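PDB 7NSZ: peptidoglycan-recognition protein LB from Drosophila melanogaster, which cuts the amide link between N-acetylmuramoyl residues and the peptide stems of bacterial peptidoglycan as a zinc-dependent amidase of innate immunity. Local coordinates for residues Y47-C52 with R63-F68. The protein carries 1 engineered substitution. Residues are numbered along the deposited sequence; the frame is centred on the assembly and turned at random. Where two conformers were deposited one is given.
Sequences YMPAVC and RDMQDF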
loop_
_atom_site.group_PDB
_atom_site.type_symbol
_atom_site.label_atom_id
_atom_site.label_comp_id
_atom_site.label_asym_id
_atom_site.label_seq_id
_atom_site.Cartn_x
_atom_site.Cartn_y
_atom_site.Cartn_z
ATOM N N TYR A 47 -4.171 -10.456 0.686
ATOM C CA TYR A 47 -4.461 -11.930 0.772
ATOM C C TYR A 47 -5.953 -12.179 1.031
ATOM O O TYR A 47 -6.610 -12.781 0.192
ATOM C CB TYR A 47 -3.524 -12.631 1.762
ATOM C CG TYR A 47 -3.851 -14.090 1.907
ATOM C CD1 TYR A 47 -3.705 -14.959 0.835
ATOM C CD2 TYR A 47 -4.522 -14.537 3.032
ATOM C CE1 TYR A 47 -4.133 -16.274 0.927
ATOM C CE2 TYR A 47 -4.946 -15.856 3.146
ATOM C CZ TYR A 47 -4.771 -16.712 2.073
ATOM O OH TYR A 47 -5.159 -18.022 2.180
ATOM N N MET A 48 -6.434 -11.712 2.171
ATOM C CA MET A 48 -7.870 -11.641 2.509
ATOM C C MET A 48 -8.079 -10.256 3.093
ATOM O O MET A 48 -7.376 -9.882 4.030
ATOM C CB MET A 48 -8.266 -12.715 3.537
ATOM C CG MET A 48 -8.023 -14.142 3.039
ATOM S SD MET A 48 -8.449 -15.430 4.271
ATOM C CE MET A 48 -10.226 -15.498 4.055
ATOM N N PRO A 49 -8.981 -9.425 2.539
ATOM C CA PRO A 49 -9.926 -9.775 1.480
ATOM C C PRO A 49 -9.340 -10.134 0.115
ATOM O O PRO A 49 -8.218 -9.769 -0.231
ATOM C CB PRO A 49 -10.702 -8.481 1.226
ATOM C CG PRO A 49 -10.441 -7.604 2.397
ATOM C CD PRO A 49 -9.158 -8.062 3.033
ATOM N N ALA A 50 -10.116 -10.877 -0.642
ATOM C CA ALA A 50 -9.795 -11.238 -2.025
ATOM C C ALA A 50 -10.002 -10.056 -2.987
ATOM O O ALA A 50 -10.516 -8.991 -2.583
ATOM C CB ALA A 50 -10.681 -12.390 -2.441
ATOM N N VAL A 51 -9.626 -10.216 -4.242
ATOM C CA VAL A 51 -9.814 -9.171 -5.271
ATOM C C VAL A 51 -11.267 -8.700 -5.287
ATOM O O VAL A 51 -12.190 -9.476 -5.111
ATOM C CB VAL A 51 -9.365 -9.686 -6.641
ATOM C CG1 VAL A 51 -10.226 -10.871 -7.090
ATOM C CG2 VAL A 51 -9.363 -8.562 -7.686
ATOM N N CYS A 52 -11.428 -7.397 -5.445
ATOM C CA CYS A 52 -12.715 -6.664 -5.442
ATOM C C CYS A 52 -12.837 -6.000 -6.803
ATOM O O CYS A 52 -11.907 -5.309 -7.228
ATOM C CB CYS A 52 -12.746 -5.677 -4.274
ATOM S SG CYS A 52 -11.525 -4.319 -4.259
ATOM N N ARG A 63 -12.942 -1.324 4.647
ATOM C CA ARG A 63 -13.506 -1.391 6.022
ATOM C C ARG A 63 -13.140 -2.714 6.668
ATOM O O ARG A 63 -12.881 -2.736 7.894
ATOM C CB ARG A 63 -15.019 -1.171 5.999
ATOM C CG ARG A 63 -15.392 0.237 5.591
ATOM C CD ARG A 63 -16.869 0.589 5.786
ATOM N NE ARG A 63 -17.759 -0.322 5.078
ATOM C CZ ARG A 63 -18.225 -0.080 3.863
ATOM N NH1 ARG A 63 -17.775 0.930 3.157
ATOM N NH2 ARG A 63 -19.082 -0.919 3.306
ATOM N N ASP A 64 -13.189 -3.799 5.944
ATOM C CA ASP A 64 -12.806 -5.097 6.534
ATOM C C ASP A 64 -11.356 -5.073 7.034
ATOM O O ASP A 64 -11.039 -5.629 8.132
ATOM C CB ASP A 64 -13.083 -6.203 5.519
ATOM C CG ASP A 64 -14.558 -6.527 5.313
ATOM O OD1 ASP A 64 -15.391 -6.044 6.088
ATOM O OD2 ASP A 64 -14.846 -7.223 4.331
ATOM N N MET A 65 -10.418 -4.565 6.254
ATOM C CA MET A 65 -9.011 -4.450 6.716
ATOM C C MET A 65 -8.933 -3.507 7.899
ATOM O O MET A 65 -8.212 -3.850 8.874
ATOM C CB MET A 65 -8.101 -3.966 5.582
ATOM C CG MET A 65 -7.957 -4.993 4.468
ATOM S SD MET A 65 -6.719 -4.543 3.214
ATOM C CE MET A 65 -7.608 -3.254 2.365
ATOM N N GLN A 66 -9.585 -2.369 7.812
ATOM C CA GLN A 66 -9.537 -1.442 8.968
ATOM C C GLN A 66 -10.077 -2.123 10.231
ATOM O O GLN A 66 -9.479 -1.909 11.301
ATOM C CB GLN A 66 -10.296 -0.161 8.687
ATOM C CG GLN A 66 -10.056 0.866 9.763
ATOM C CD GLN A 66 -10.902 2.104 9.650
ATOM O OE1 GLN A 66 -12.087 2.010 9.330
ATOM N NE2 GLN A 66 -10.288 3.240 9.939
ATOM N N ASP A 67 -11.159 -2.857 10.097
ATOM C CA ASP A 67 -11.809 -3.556 11.238
ATOM C C ASP A 67 -10.850 -4.598 11.815
ATOM O O ASP A 67 -10.646 -4.696 13.050
ATOM C CB ASP A 67 -13.127 -4.202 10.852
ATOM C CG ASP A 67 -14.255 -3.220 10.576
ATOM O OD1 ASP A 67 -14.097 -2.007 10.841
ATOM O OD2 ASP A 67 -15.338 -3.764 10.124
ATOM N N PHE A 68 -10.228 -5.394 10.959
ATOM C CA PHE A 68 -9.233 -6.396 11.398
ATOM C C PHE A 68 -8.103 -5.719 12.141
ATOM O O PHE A 68 -7.758 -6.125 13.269
ATOM C CB PHE A 68 -8.733 -7.149 10.183
ATOM C CG PHE A 68 -7.741 -8.256 10.472
ATOM C CD1 PHE A 68 -7.993 -9.217 11.445
ATOM C CD2 PHE A 68 -6.576 -8.365 9.734
ATOM C CE1 PHE A 68 -7.082 -10.241 11.682
ATOM C CE2 PHE A 68 -5.670 -9.399 9.952
ATOM C CZ PHE A 68 -5.935 -10.328 10.930
#
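With chi1 at -68°, M65 sets CG beside its own backbone N and anti to its carbonyl carbon, and this torsion brings the methylene CG to the ring of P49; beyond it the chain runs extended to SD (chi2 -173°) and then bends to CE. CG of M65 lies 3.6 Å from CD of P49 and 4.2 Å from CG of P49. M65 CG thus meets the proline ring along its CD–CG edge, closer to CD, the two side chains running obliquely to each other. A cis peptide bond joins M48 to P49, and CB of P49 points at the helix. At the border of the patch, CB of D64 approaches CG of P49 at 4.3 Å, an aliphatic contact; the carboxylate of D64 is engaged separately, its OD1 in a salt bridge with K60. No hydrogen bond crosses between the segments, and 110 Å² is buried in all, so the evidence is for a small apolar contact. In the mixed alpha/beta fold of the amidase 2 family, it joins the loop after strand 38-45 to the helix 55-72 that follows. The same loop is tied covalently to the beginning of that helix by the C52–C58 disulfide, while P49 also touches S61 one turn before M65. The buried M65 comes within about 4 Å, side chain to side chain, of F80, the engineered residue at a position inferred to be essential for zinc hydrate coordination. The zinc ion itself is about 10 Å from the M65 side chain, and H44, one of its ligands, lies near the end of strand 38-45, which leads into this loop.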